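Local atomic coordinates of dextranase (Pseudarthrobacter oxydans, PDB entry 6NZS), a protein that catalyses the endohydrolysis of alpha-1,6-glucosidic linkages in dextran, as a glycoside hydrolase of family 49. Residues 175-180 / 482-487; 387-392 / 410-415; 404-409 / 435-440. All blocks are in the same frame, centred on the assembly; numbering follows the deposited sequence.

Contact 1 of 3, residues 175-180 / 482-487; sequences NRAIHT and EGMTNC
H179 and M484 make the polar link between strand 176-192 of the N-terminal Ig-like domain and the 482-487 corner of the beta-helix. H179 ND1 donates to M484 O at 2.9 Å, bent somewhat at 151°. The oxygen lies close to the imidazole plane, and the donor sits in the carbonyl plane, on a lone pair. N436 ND2 also bonds to M484 O, while the other ring nitrogen, H179 NE2, is bonded to H435 ND1. The same ring edge brings H179 CE1 to 3.3 Å from E482 O. A chi1 of -163° swings the H179 imidazole away from its backbone N and across toward the corner. A CB on G483 would run into H179 CE1, and the positive phi of G483 suits glycine as well.

Water joins the two backbones at a second point: T180 N and M484 N both donate to water 1, each at 3.2 Å, and this water lies over the rim of one imidazole face.

The apolar part belongs to M484. Its chain folds at chi3 (-69°) and lays CE alongside the backbone of I178, ending 3.9 Å from A177 CB; M484 CB rests 3.5 Å from I178 O. I178 and H179 form a classic beta bulge opposite A157 of strand 154-159.

The join is thus one direct hydrogen bond, one bridging water and a methionine methyl laid against an alanine. Because both ring nitrogens of H179 are engaged, the imidazole is fixed in rotation, with beta-helix partners at both nitrogens.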
ATOM      1  N   ASN A 175     -25.979   4.655 -13.105  1.00 13.00           N
ATOM      2  CA  ASN A 175     -24.883   5.025 -12.220  1.00 11.63           C
ATOM      3  C   ASN A 175     -23.636   5.353 -13.040  1.00 11.93           C
ATOM      4  O   ASN A 175     -23.623   5.235 -14.265  1.00 14.24           O
ATOM      5  CB  ASN A 175     -24.647   3.909 -11.202  1.00 12.19           C
ATOM      6  CG  ASN A 175     -25.841   3.696 -10.296  1.00 11.93           C
ATOM      7  OD1 ASN A 175     -26.585   4.633 -10.003  1.00 12.24           O
ATOM      8  ND2 ASN A 175     -26.016   2.473  -9.829  1.00 12.98           N
ATOM      9  N   ARG A 176     -22.576   5.774 -12.352  1.00 10.18           N
ATOM     10  CA  ARG A 176     -21.349   6.231 -13.000  1.00 10.16           C
ATOM     11  C   ARG A 176     -20.228   5.230 -12.747  1.00 10.40           C
ATOM     12  O   ARG A 176     -19.925   4.919 -11.596  1.00 10.29           O
ATOM     13  CB  ARG A 176     -20.917   7.595 -12.451  1.00 10.05           C
ATOM     14  CG  ARG A 176     -22.001   8.641 -12.482  1.00 10.37           C
ATOM     15  CD  ARG A 176     -22.448   8.987 -13.895  1.00 10.93           C
ATOM     16  NE  ARG A 176     -23.363  10.122 -13.814  1.00 11.56           N
ATOM     17  CZ  ARG A 176     -22.965  11.389 -13.727  1.00 11.37           C
ATOM     18  NH1 ARG A 176     -21.671  11.700 -13.757  1.00 11.18           N
ATOM     19  NH2 ARG A 176     -23.868  12.360 -13.621  1.00 13.57           N
ATOM     20  N   ALA A 177     -19.585   4.766 -13.817  1.00  9.61           N
ATOM     21  CA  ALA A 177     -18.476   3.824 -13.668  1.00  9.62           C
ATOM     22  C   ALA A 177     -17.305   4.479 -12.944  1.00 10.17           C
ATOM     23  O   ALA A 177     -16.918   5.611 -13.254  1.00 11.80           O
ATOM     24  CB  ALA A 177     -18.024   3.319 -15.039  1.00 11.46           C
ATOM     25  N   ILE A 178     -16.749   3.764 -11.972  1.00  8.90           N
ATOM     26  CA  ILE A 178     -15.601   4.224 -11.199  1.00  9.16           C
ATOM     27  C   ILE A 178     -14.329   3.462 -11.573  1.00  8.94           C
ATOM     28  O   ILE A 178     -13.286   4.070 -11.829  1.00  9.08           O
ATOM     29  CB  ILE A 178     -15.892   4.146  -9.681  1.00  9.32           C
ATOM     30  CG1 ILE A 178     -16.997   5.144  -9.292  1.00  9.96           C
ATOM     31  CG2 ILE A 178     -14.625   4.368  -8.856  1.00  9.59           C
ATOM     32  CD1 ILE A 178     -16.711   6.605  -9.669  1.00 11.02           C
ATOM     33  N   HIS A 179     -14.398   2.130 -11.620  1.00  9.15           N
ATOM     34  CA  HIS A 179     -13.201   1.355 -11.917  1.00  8.89           C
ATOM     35  C   HIS A 179     -13.584  -0.099 -12.150  1.00  9.74           C
ATOM     36  O   HIS A 179     -14.544  -0.595 -11.559  1.00 10.05           O
ATOM     37  CB  HIS A 179     -12.194   1.444 -10.761  1.00  9.79           C
ATOM     38  CG  HIS A 179     -10.813   1.021 -11.148  1.00  7.97           C
ATOM     39  ND1 HIS A 179      -9.935   1.863 -11.800  1.00  9.68           N
ATOM     40  CD2 HIS A 179     -10.169  -0.161 -11.004  1.00  8.55           C
ATOM     41  CE1 HIS A 179      -8.805   1.214 -12.036  1.00  8.41           C
ATOM     42  NE2 HIS A 179      -8.920  -0.012 -11.563  1.00  8.87           N
ATOM     43  N   THR A 180     -12.815  -0.777 -13.003  1.00  9.08           N
ATOM     44  CA  THR A 180     -13.007  -2.190 -13.309  1.00  8.91           C
ATOM     45  C   THR A 180     -11.802  -2.983 -12.816  1.00  9.38           C
ATOM     46  O   THR A 180     -10.656  -2.625 -13.108  1.00  9.78           O
ATOM     47  CB  THR A 180     -13.192  -2.372 -14.815  1.00 10.88           C
ATOM     48  OG1 THR A 180     -14.403  -1.719 -15.213  1.00 11.31           O
ATOM     49  CG2 THR A 180     -13.285  -3.851 -15.181  1.00 12.16           C
ATOM     50  N   GLU A 482      -3.450   2.973 -14.072  1.00  9.09           N
ATOM     51  CA  GLU A 482      -4.108   2.081 -15.023  1.00  9.50           C
ATOM     52  C   GLU A 482      -5.618   2.092 -14.819  1.00  8.97           C
ATOM     53  O   GLU A 482      -6.104   2.192 -13.688  1.00  9.46           O
ATOM     54  CB  GLU A 482      -3.559   0.659 -14.887  1.00  9.69           C
ATOM     55  CG  GLU A 482      -2.038   0.598 -15.081  1.00 10.40           C
ATOM     56  CD  GLU A 482      -1.556  -0.730 -15.625  1.00 15.01           C
ATOM     57  OE1 GLU A 482      -2.275  -1.366 -16.426  1.00 17.64           O
ATOM     58  OE2 GLU A 482      -0.439  -1.135 -15.266  1.00 12.43           O
ATOM     59  N   GLY A 483      -6.358   1.984 -15.926  1.00  9.59           N
ATOM     60  CA  GLY A 483      -7.805   2.122 -15.839  1.00  9.31           C
ATOM     61  C   GLY A 483      -8.227   3.553 -15.510  1.00  9.31           C
ATOM     62  O   GLY A 483      -7.486   4.522 -15.702  1.00  9.85           O
ATOM     63  N   MET A 484      -9.450   3.676 -14.995  1.00  8.40           N
ATOM     64  CA  MET A 484     -10.042   4.975 -14.698  1.00  9.07           C
ATOM     65  C   MET A 484      -9.666   5.462 -13.305  1.00  9.05           C
ATOM     66  O   MET A 484      -9.526   4.674 -12.370  1.00  9.14           O
ATOM     67  CB  MET A 484     -11.568   4.877 -14.754  1.00  9.75           C
ATOM     68  CG  MET A 484     -12.119   4.500 -16.106  1.00  9.37           C
ATOM     69  SD  MET A 484     -13.926   4.381 -16.091  1.00 13.15           S
ATOM     70  CE  MET A 484     -14.181   2.933 -15.093  1.00 19.61           C
ATOM     71  N   THR A 485      -9.507   6.781 -13.168  1.00  8.45           N
ATOM     72  CA  THR A 485      -9.356   7.395 -11.850  1.00  8.40           C
ATOM     73  C   THR A 485     -10.168   8.680 -11.804  1.00  8.62           C
ATOM     74  O   THR A 485     -10.808   9.076 -12.787  1.00  8.70           O
ATOM     75  CB  THR A 485      -7.888   7.609 -11.446  1.00  9.54           C
ATOM     76  OG1 THR A 485      -7.819   7.849 -10.037  1.00  9.70           O
ATOM     77  CG2 THR A 485      -7.264   8.796 -12.181  1.00  9.49           C
ATOM     78  N   ASN A 486     -10.143   9.336 -10.640  1.00  9.05           N
ATOM     79  CA  ASN A 486     -10.989  10.505 -10.418  1.00  8.64           C
ATOM     80  C   ASN A 486     -10.297  11.837 -10.685  1.00  9.31           C
ATOM     81  O   ASN A 486     -10.909  12.722 -11.296  1.00  9.84           O
ATOM     82  CB  ASN A 486     -11.658  10.484  -9.029  1.00  8.32           C
ATOM     83  CG  ASN A 486     -10.680  10.636  -7.881  1.00  8.66           C
ATOM     84  OD1 ASN A 486      -9.510  10.246  -7.971  1.00  9.49           O
ATOM     85  ND2 ASN A 486     -11.171  11.181  -6.768  1.00  9.40           N
ATOM     86  N   CYS A 487      -9.049  12.023 -10.250  1.00  8.97           N
ATOM     87  CA  CYS A 487      -8.401  13.324 -10.418  1.00  9.00           C
ATOM     88  C   CYS A 487      -6.895  13.169 -10.262  1.00  8.51           C
ATOM     89  O   CYS A 487      -6.413  12.249  -9.602  1.00  9.44           O
ATOM     90  CB  CYS A 487      -8.957  14.379  -9.447  1.00 10.35           C
ATOM     91  SG  CYS A 487      -9.068  13.872  -7.719  1.00 10.47           S
TER
HETATM   92  O   HOH W   1     -11.229   1.028 -15.116  1.00  7.08           O

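Contact 2 of 3, residues 387-392 / 410-415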
ATOM      1  N   ASN A 387      -6.395   1.777   2.103  1.00 10.40           N
ATOM      2  CA  ASN A 387      -7.656   2.520   2.068  1.00  9.23           C
ATOM      3  C   ASN A 387      -7.540   3.841   2.821  1.00 11.10           C
ATOM      4  O   ASN A 387      -8.472   4.287   3.489  1.00 11.07           O
ATOM      5  CB  ASN A 387      -8.823   1.679   2.581  1.00 11.35           C
ATOM      6  CG  ASN A 387     -10.169   2.201   2.101  1.00 11.07           C
ATOM      7  OD1 ASN A 387     -10.240   3.011   1.184  1.00 10.94           O
ATOM      8  ND2 ASN A 387     -11.247   1.734   2.723  1.00 13.26           N
ATOM      9  N   ASP A 388      -6.380   4.466   2.709  1.00  9.15           N
ATOM     10  CA  ASP A 388      -6.111   5.807   3.200  1.00 10.86           C
ATOM     11  C   ASP A 388      -4.854   6.281   2.480  1.00 11.11           C
ATOM     12  O   ASP A 388      -4.417   5.643   1.519  1.00 10.77           O
ATOM     13  CB  ASP A 388      -6.019   5.827   4.729  1.00 13.48           C
ATOM     14  CG  ASP A 388      -6.636   7.082   5.315  1.00 15.82           C
ATOM     15  OD1 ASP A 388      -6.090   8.165   5.031  1.00 15.75           O
ATOM     16  OD2 ASP A 388      -7.675   6.996   6.012  1.00 17.77           O
ATOM     17  N   ASP A 389      -4.272   7.399   2.934  1.00 11.09           N
ATOM     18  CA  ASP A 389      -3.004   7.892   2.388  1.00 10.16           C
ATOM     19  C   ASP A 389      -2.047   6.730   2.205  1.00 11.83           C
ATOM     20  O   ASP A 389      -1.799   5.977   3.148  1.00 11.26           O
ATOM     21  CB  ASP A 389      -2.351   8.857   3.389  1.00 11.67           C
ATOM     22  CG  ASP A 389      -3.159  10.107   3.638  1.00 13.25           C
ATOM     23  OD1 ASP A 389      -3.808  10.611   2.701  1.00 13.20           O
ATOM     24  OD2 ASP A 389      -3.128  10.598   4.795  1.00 14.17           O
ATOM     25  N   VAL A 390      -1.510   6.576   0.990  1.00  9.74           N
ATOM     26  CA  VAL A 390      -0.665   5.416   0.711  1.00 10.21           C
ATOM     27  C   VAL A 390       0.802   5.724   0.985  1.00 12.38           C
ATOM     28  O   VAL A 390       1.478   5.003   1.737  1.00 14.41           O
ATOM     29  CB  VAL A 390      -0.846   4.881  -0.724  1.00  8.87           C
ATOM     30  CG1 VAL A 390      -0.063   3.565  -0.883  1.00 11.12           C
ATOM     31  CG2 VAL A 390      -2.327   4.677  -1.072  1.00 10.38           C
ATOM     32  N   LEU A 391       1.318   6.756   0.336  1.00 11.44           N
ATOM     33  CA  LEU A 391       2.694   7.203   0.531  1.00 10.98           C
ATOM     34  C   LEU A 391       2.641   8.545   1.251  1.00 10.46           C
ATOM     35  O   LEU A 391       2.275   9.565   0.657  1.00 10.94           O
ATOM     36  CB  LEU A 391       3.425   7.320  -0.803  1.00 12.23           C
ATOM     37  CG  LEU A 391       3.542   6.005  -1.577  1.00 11.64           C
ATOM     38  CD1 LEU A 391       4.301   6.231  -2.875  1.00 11.35           C
ATOM     39  CD2 LEU A 391       4.213   4.911  -0.732  1.00 12.58           C
ATOM     40  N   LYS A 392       3.023   8.540   2.528  1.00 11.07           N
ATOM     41  CA  LYS A 392       2.984   9.732   3.369  1.00 11.26           C
ATOM     42  C   LYS A 392       4.352  10.393   3.276  1.00 11.38           C
ATOM     43  O   LYS A 392       5.312   9.975   3.932  1.00 12.76           O
ATOM     44  CB  LYS A 392       2.594   9.345   4.789  1.00 11.88           C
ATOM     45  CG  LYS A 392       1.124   8.914   4.870  1.00 13.60           C
ATOM     46  CD  LYS A 392       0.869   7.888   5.969  1.00 17.05           C
ATOM     47  CE  LYS A 392       0.910   8.529   7.347  1.00 19.35           C
ATOM     48  NZ  LYS A 392       0.311   7.661   8.411  1.00 16.81           N
ATOM     49  N   ASN A 410     -10.555   5.537  -0.173  1.00  9.88           N
ATOM     50  CA  ASN A 410     -10.475   6.703   0.685  1.00 11.49           C
ATOM     51  C   ASN A 410      -9.062   7.261   0.707  1.00 12.18           C
ATOM     52  O   ASN A 410      -8.091   6.502   0.807  1.00 11.73           O
ATOM     53  CB  ASN A 410     -10.887   6.283   2.089  1.00 13.76           C
ATOM     54  CG  ASN A 410     -10.837   7.404   3.054  1.00 15.61           C
ATOM     55  OD1 ASN A 410     -11.612   8.351   2.951  1.00 15.12           O
ATOM     56  ND2 ASN A 410      -9.915   7.322   4.015  1.00 19.08           N
ATOM     57  N   GLY A 411      -8.952   8.591   0.651  1.00 10.04           N
ATOM     58  CA  GLY A 411      -7.672   9.260   0.644  1.00 10.45           C
ATOM     59  C   GLY A 411      -7.032   9.258  -0.732  1.00 10.40           C
ATOM     60  O   GLY A 411      -7.505   8.598  -1.664  1.00  9.50           O
ATOM     61  N   PRO A 412      -5.955  10.015  -0.883  1.00  9.47           N
ATOM     62  CA  PRO A 412      -5.213  10.052  -2.145  1.00  8.99           C
ATOM     63  C   PRO A 412      -4.216   8.898  -2.192  1.00  9.73           C
ATOM     64  O   PRO A 412      -4.153   8.060  -1.294  1.00 10.87           O
ATOM     65  CB  PRO A 412      -4.455  11.370  -2.018  1.00  9.52           C
ATOM     66  CG  PRO A 412      -4.105  11.400  -0.560  1.00 10.87           C
ATOM     67  CD  PRO A 412      -5.334  10.869   0.140  1.00 11.32           C
ATOM     68  N   VAL A 413      -3.427   8.870  -3.265  1.00  9.52           N
ATOM     69  CA  VAL A 413      -2.281   7.963  -3.311  1.00  8.69           C
ATOM     70  C   VAL A 413      -1.087   8.558  -2.560  1.00  9.69           C
ATOM     71  O   VAL A 413      -0.638   8.013  -1.547  1.00 11.27           O
ATOM     72  CB  VAL A 413      -1.947   7.560  -4.761  1.00  8.66           C
ATOM     73  CG1 VAL A 413      -0.742   6.630  -4.788  1.00 10.17           C
ATOM     74  CG2 VAL A 413      -3.157   6.881  -5.415  1.00 10.25           C
ATOM     75  N   ILE A 414      -0.593   9.707  -3.018  1.00  8.63           N
ATOM     76  CA  ILE A 414       0.538  10.408  -2.410  1.00  9.55           C
ATOM     77  C   ILE A 414       0.013  11.597  -1.607  1.00 10.10           C
ATOM     78  O   ILE A 414      -0.808  12.374  -2.104  1.00 11.04           O
ATOM     79  CB  ILE A 414       1.497  10.885  -3.509  1.00  9.12           C
ATOM     80  CG1 ILE A 414       2.246   9.695  -4.111  1.00 11.50           C
ATOM     81  CG2 ILE A 414       2.463  11.940  -2.969  1.00 11.38           C
ATOM     82  CD1 ILE A 414       2.697   9.910  -5.553  1.00 13.94           C
ATOM     83  N   GLN A 415       0.504  11.761  -0.370  1.00  9.74           N
ATOM     84  CA  GLN A 415       0.051  12.816   0.539  1.00 10.08           C
ATOM     85  C   GLN A 415       1.252  13.558   1.114  1.00 11.08           C
ATOM     86  O   GLN A 415       2.184  12.925   1.611  1.00 12.12           O
ATOM     87  CB  GLN A 415      -0.709  12.174   1.703  1.00 11.12           C
ATOM     88  CG  GLN A 415      -1.220  13.160   2.759  1.00 11.29           C
ATOM     89  CD  GLN A 415      -2.263  14.088   2.193  1.00 10.55           C
ATOM     90  OE1 GLN A 415      -2.012  15.270   1.971  1.00 11.77           O
ATOM     91  NE2 GLN A 415      -3.451  13.545   1.926  1.00 10.27           N
TER
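V413 O takes two backbone N-H groups from across the contact, V390 N and L391 N, each at 3.0 Å. The bond from L391 is nearly straight (171°), that from V390 clearly more bent. One step on, Q415 N returns a 3.0 Å bond to L391 O, so L391 pairs with I414 and K392 with Q415 in parallel. L391 CD1 meets I414 CG1 at 4.2 Å on one face; K392 and Q415 project from the other.

The side chains add a second set of bonds. Q415 NE2 points straight at D389 OD1, 3.1 Å away, in the plane of its own amide but coming from above the carboxylate plane, with the two planes 70° apart. The bend of the Q415 chain at chi2 (65°) turns its amide back toward D389. P412 CD closes on the same D389 OD1 at 3.0 Å. At the other end N410 N donates to N387 OD1 at 2.9 Å, and N410 ND2 adds a weak bond to N387 O; the two amides stand perpendicular. G411 passes with positive phi where a CB would press on D389 N.

A further shell sets these groups. D388 OD1 accepts D389 N through its anti lone pair, W418 NE1 donates to D389 OD2, and Q415 OE1 receives G417 N and S453 N. K407 NZ gathers D388 O, N410 O and P412 O, while E409 N shares N387 OD1 and K392 NZ forms a salt bridge to D369.

These are adjacent coils of the right-handed parallel beta-helix: strand 391-392 lies between 371-372 and 414-415, strand 450-452 follows beyond, and I414 packs inward on F476 and I479 of strand 469-482.

Contact 3 of 3, residues 404-409 / 435-440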
ATOM      1  N   VAL A 404       4.297  -0.695  -6.475  1.00  8.47           N
ATOM      2  CA  VAL A 404       3.040  -1.104  -7.095  1.00  8.03           C
ATOM      3  C   VAL A 404       1.941  -0.864  -6.071  1.00  9.23           C
ATOM      4  O   VAL A 404       2.077  -1.269  -4.909  1.00  9.43           O
ATOM      5  CB  VAL A 404       3.100  -2.587  -7.493  1.00  8.58           C
ATOM      6  CG1 VAL A 404       1.742  -3.066  -7.997  1.00 10.93           C
ATOM      7  CG2 VAL A 404       4.180  -2.818  -8.560  1.00  9.16           C
ATOM      8  N   ILE A 405       0.863  -0.187  -6.482  1.00  7.69           N
ATOM      9  CA  ILE A 405      -0.171   0.252  -5.546  1.00  7.39           C
ATOM     10  C   ILE A 405      -1.541  -0.191  -6.041  1.00  8.55           C
ATOM     11  O   ILE A 405      -1.899   0.055  -7.198  1.00  8.56           O
ATOM     12  CB  ILE A 405      -0.145   1.779  -5.345  1.00  8.06           C
ATOM     13  CG1 ILE A 405       1.211   2.209  -4.756  1.00  8.42           C
ATOM     14  CG2 ILE A 405      -1.323   2.218  -4.459  1.00  9.49           C
ATOM     15  CD1 ILE A 405       1.393   3.726  -4.671  1.00  9.70           C
ATOM     16  N   TRP A 406      -2.306  -0.846  -5.160  1.00  8.60           N
ATOM     17  CA  TRP A 406      -3.723  -1.137  -5.373  1.00  8.27           C
ATOM     18  C   TRP A 406      -4.463  -0.230  -4.398  1.00  9.43           C
ATOM     19  O   TRP A 406      -4.555  -0.518  -3.203  1.00  9.08           O
ATOM     20  CB  TRP A 406      -4.030  -2.610  -5.102  1.00  9.13           C
ATOM     21  CG  TRP A 406      -5.374  -3.053  -5.646  1.00  9.75           C
ATOM     22  CD1 TRP A 406      -6.593  -2.430  -5.494  1.00 10.30           C
ATOM     23  CD2 TRP A 406      -5.615  -4.214  -6.443  1.00  8.21           C
ATOM     24  NE1 TRP A 406      -7.568  -3.148  -6.156  1.00 10.84           N
ATOM     25  CE2 TRP A 406      -6.992  -4.243  -6.743  1.00 10.06           C
ATOM     26  CE3 TRP A 406      -4.793  -5.242  -6.928  1.00  9.91           C
ATOM     27  CZ2 TRP A 406      -7.565  -5.255  -7.525  1.00 10.25           C
ATOM     28  CZ3 TRP A 406      -5.359  -6.233  -7.698  1.00  9.39           C
ATOM     29  CH2 TRP A 406      -6.727  -6.231  -7.998  1.00 10.08           C
ATOM     30  N   LYS A 407      -4.961   0.885  -4.899  1.00  9.69           N
ATOM     31  CA  LYS A 407      -5.620   1.859  -4.049  1.00  9.26           C
ATOM     32  C   LYS A 407      -7.085   1.469  -3.886  1.00  8.55           C
ATOM     33  O   LYS A 407      -7.705   0.979  -4.831  1.00 10.62           O
ATOM     34  CB  LYS A 407      -5.476   3.238  -4.709  1.00 10.28           C
ATOM     35  CG  LYS A 407      -6.258   4.368  -4.070  1.00  9.38           C
ATOM     36  CD  LYS A 407      -5.658   4.752  -2.733  1.00 10.45           C
ATOM     37  CE  LYS A 407      -6.640   5.572  -1.928  1.00 11.09           C
ATOM     38  NZ  LYS A 407      -5.982   6.098  -0.682  1.00 11.12           N
ATOM     39  N   ASN A 408      -7.628   1.650  -2.674  1.00  8.20           N
ATOM     40  CA  ASN A 408      -9.053   1.416  -2.468  1.00 10.59           C
ATOM     41  C   ASN A 408      -9.818   2.726  -2.652  1.00 11.61           C
ATOM     42  O   ASN A 408      -9.630   3.395  -3.673  1.00 10.44           O
ATOM     43  CB  ASN A 408      -9.317   0.702  -1.133  1.00 11.26           C
ATOM     44  CG  ASN A 408      -8.907  -0.774  -1.170  1.00 13.15           C
ATOM     45  OD1 ASN A 408      -8.311  -1.245  -2.139  1.00 12.12           O
ATOM     46  ND2 ASN A 408      -9.276  -1.515  -0.128  1.00 17.14           N
ATOM     47  N   GLU A 409     -10.657   3.125  -1.693  1.00 10.67           N
ATOM     48  CA  GLU A 409     -11.607   4.215  -1.917  1.00 11.71           C
ATOM     49  C   GLU A 409     -11.160   5.550  -1.347  1.00 11.59           C
ATOM     50  O   GLU A 409     -11.397   6.602  -1.962  1.00 13.51           O
ATOM     51  CB  GLU A 409     -12.943   3.866  -1.253  1.00 12.46           C
ATOM     52  CG  GLU A 409     -13.653   2.687  -1.887  1.00 12.14           C
ATOM     53  CD  GLU A 409     -13.504   1.410  -1.093  1.00 19.28           C
ATOM     54  OE1 GLU A 409     -12.766   1.411  -0.083  1.00 17.08           O
ATOM     55  OE2 GLU A 409     -14.125   0.399  -1.482  1.00 16.87           O
ATOM     56  N   HIS A 435      -4.774  -0.184  -9.705  1.00  6.89           N
ATOM     57  CA  HIS A 435      -6.210  -0.032  -9.534  1.00  8.29           C
ATOM     58  C   HIS A 435      -6.450   1.058  -8.513  1.00  8.07           C
ATOM     59  O   HIS A 435      -5.585   1.364  -7.690  1.00  8.19           O
ATOM     60  CB  HIS A 435      -6.846  -1.330  -9.027  1.00  8.32           C
ATOM     61  CG  HIS A 435      -6.800  -2.433 -10.031  1.00  7.85           C
ATOM     62  ND1 HIS A 435      -7.489  -2.368 -11.221  1.00  9.15           N
ATOM     63  CD2 HIS A 435      -6.127  -3.610 -10.044  1.00  9.02           C
ATOM     64  CE1 HIS A 435      -7.254  -3.462 -11.926  1.00  8.51           C
ATOM     65  NE2 HIS A 435      -6.431  -4.231 -11.231  1.00  8.89           N
ATOM     66  N   ASN A 436      -7.654   1.622  -8.559  1.00  8.66           N
ATOM     67  CA  ASN A 436      -8.082   2.560  -7.532  1.00  8.52           C
ATOM     68  C   ASN A 436      -9.596   2.643  -7.580  1.00  8.56           C
ATOM     69  O   ASN A 436     -10.199   2.453  -8.637  1.00  9.65           O
ATOM     70  CB  ASN A 436      -7.473   3.954  -7.741  1.00  8.86           C
ATOM     71  CG  ASN A 436      -8.153   4.720  -8.854  1.00  8.81           C
ATOM     72  OD1 ASN A 436      -9.038   5.549  -8.602  1.00 10.26           O
ATOM     73  ND2 ASN A 436      -7.771   4.436 -10.095  1.00  8.87           N
ATOM     74  N   ARG A 437     -10.203   2.956  -6.432  1.00  9.32           N
ATOM     75  CA  ARG A 437     -11.646   3.134  -6.350  1.00 10.63           C
ATOM     76  C   ARG A 437     -11.981   4.514  -5.797  1.00  9.97           C
ATOM     77  O   ARG A 437     -12.947   4.685  -5.052  1.00 10.96           O
ATOM     78  CB  ARG A 437     -12.312   2.027  -5.532  1.00 12.35           C
ATOM     79  CG  ARG A 437     -12.362   0.669  -6.249  1.00 14.35           C
ATOM     80  CD  ARG A 437     -13.354  -0.299  -5.589  1.00 13.32           C
ATOM     81  NE  ARG A 437     -13.057  -0.522  -4.177  1.00 13.59           N
ATOM     82  CZ  ARG A 437     -12.170  -1.394  -3.714  1.00 13.19           C
ATOM     83  NH1 ARG A 437     -11.470  -2.159  -4.545  1.00 13.22           N
ATOM     84  NH2 ARG A 437     -11.979  -1.500  -2.401  1.00 15.03           N
ATOM     85  N   MET A 438     -11.184   5.516  -6.161  1.00  9.49           N
ATOM     86  CA  MET A 438     -11.433   6.878  -5.693  1.00  9.51           C
ATOM     87  C   MET A 438     -12.640   7.440  -6.439  1.00  9.95           C
ATOM     88  O   MET A 438     -12.624   7.558  -7.669  1.00  9.97           O
ATOM     89  CB  MET A 438     -10.184   7.736  -5.884  1.00  9.33           C
ATOM     90  CG  MET A 438      -8.999   7.237  -5.040  1.00  9.45           C
ATOM     91  SD  MET A 438      -7.545   8.325  -5.026  1.00 10.85           S
ATOM     92  CE  MET A 438      -7.069   8.251  -6.746  1.00 10.92           C
ATOM     93  N   TYR A 439     -13.705   7.755  -5.703  1.00  9.67           N
ATOM     94  CA  TYR A 439     -15.025   7.822  -6.322  1.00  8.92           C
ATOM     95  C   TYR A 439     -15.845   9.070  -6.026  1.00  9.76           C
ATOM     96  O   TYR A 439     -16.941   9.184  -6.568  1.00 10.43           O
ATOM     97  CB  TYR A 439     -15.876   6.604  -5.920  1.00 11.14           C
ATOM     98  CG  TYR A 439     -16.318   6.566  -4.457  1.00 11.13           C
ATOM     99  CD1 TYR A 439     -17.513   7.153  -4.043  1.00 12.74           C
ATOM    100  CD2 TYR A 439     -15.552   5.915  -3.497  1.00 15.14           C
ATOM    101  CE1 TYR A 439     -17.915   7.105  -2.715  1.00 12.12           C
ATOM    102  CE2 TYR A 439     -15.954   5.858  -2.170  1.00 17.27           C
ATOM    103  CZ  TYR A 439     -17.136   6.451  -1.790  1.00 17.37           C
ATOM    104  OH  TYR A 439     -17.535   6.389  -0.476  1.00 20.18           O
ATOM    105  N   TRP A 440     -15.362   9.991  -5.197  1.00  8.51           N
ATOM    106  CA  TRP A 440     -16.237  10.989  -4.582  1.00  9.22           C
ATOM    107  C   TRP A 440     -16.940  11.869  -5.611  1.00  8.99           C
ATOM    108  O   TRP A 440     -16.316  12.415  -6.527  1.00 10.35           O
ATOM    109  CB  TRP A 440     -15.418  11.885  -3.658  1.00  9.82           C
ATOM    110  CG  TRP A 440     -14.599  11.174  -2.637  1.00 11.06           C
ATOM    111  CD1 TRP A 440     -13.233  11.153  -2.556  1.00 14.17           C
ATOM    112  CD2 TRP A 440     -15.078  10.424  -1.514  1.00 11.42           C
ATOM    113  NE1 TRP A 440     -12.838  10.427  -1.464  1.00 15.10           N
ATOM    114  CE2 TRP A 440     -13.949   9.976  -0.800  1.00 13.25           C
ATOM    115  CE3 TRP A 440     -16.354  10.098  -1.037  1.00 13.62           C
ATOM    116  CZ2 TRP A 440     -14.050   9.202   0.351  1.00 14.86           C
ATOM    117  CZ3 TRP A 440     -16.457   9.325   0.107  1.00 16.59           C
ATOM    118  CH2 TRP A 440     -15.309   8.887   0.792  1.00 18.29           C
TER
HETATM  119  O   HOH W   2      -9.596  -3.855  -3.142  1.00 17.40           O
HETATM  120  O   HOH W   3     -10.114   9.198  -2.386  1.00 11.46           O
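E409 OE2 is gripped by two nitrogens of R437: NE at 3.0 Å and, through a weaker bond of the same salt bridge, NH2. Both come from one edge of the guanidinium, with the oxygen near its plane, but NE meets OE2 from well above the carboxylate plane. R437 NH1 forms a further salt bridge with E181 of strand 176-192, and water 2 connects this nitrogen to N408 OD1. N408 CA lies over one guanidinium face. The chain of E409, turned at chi2 (102°), also sets its CB 3.7 Å from Y439 CE2, at the edge of the phenol ring.

Two backbone bonds join the segments: K407 N donates to H435 O and R437 N to N408 O, both at 2.9 Å. This is the coil-to-coil stacking of the parallel beta-helix, as strands 398-407 and 423-435 give way to loops. N436 starts an Asx turn there, its OD1 accepting M438 N.

H435 runs along W406, its CB over the five-membered ring in a CH-pi contact, 3.6 Å from the centroid, while H435 CD2 comes within 3.3 Å of W406 CZ2; the ring planes are 43° apart. H435 NE2 is held by E149 and W406 NE1 by E181. A serine in place of W406 would probably open a gap over H435 and take from E181 its indole partner. At the far end water 3 links E409 O to W440 NE1, the latter weakly.

Overall arrangement
Contact 3 lies between the other two and touches both, about 9 Å centre to centre in each case; contacts 1 and 2 are about 17 Å apart and do not meet. Contacts 2 and 3 are buried and join successive coils of the beta-helix, the chain passing from 387-392 through 404-409 to 410-415. Contact 1 is only partly buried and joins two domains. The chemistry follows: parallel backbone bonding with amide and carboxylate side chains in contact 2, a salt bridge and aromatic packing beside the Ig-like domain in contact 3, and a sparser histidine, water and methionine join in contact 1.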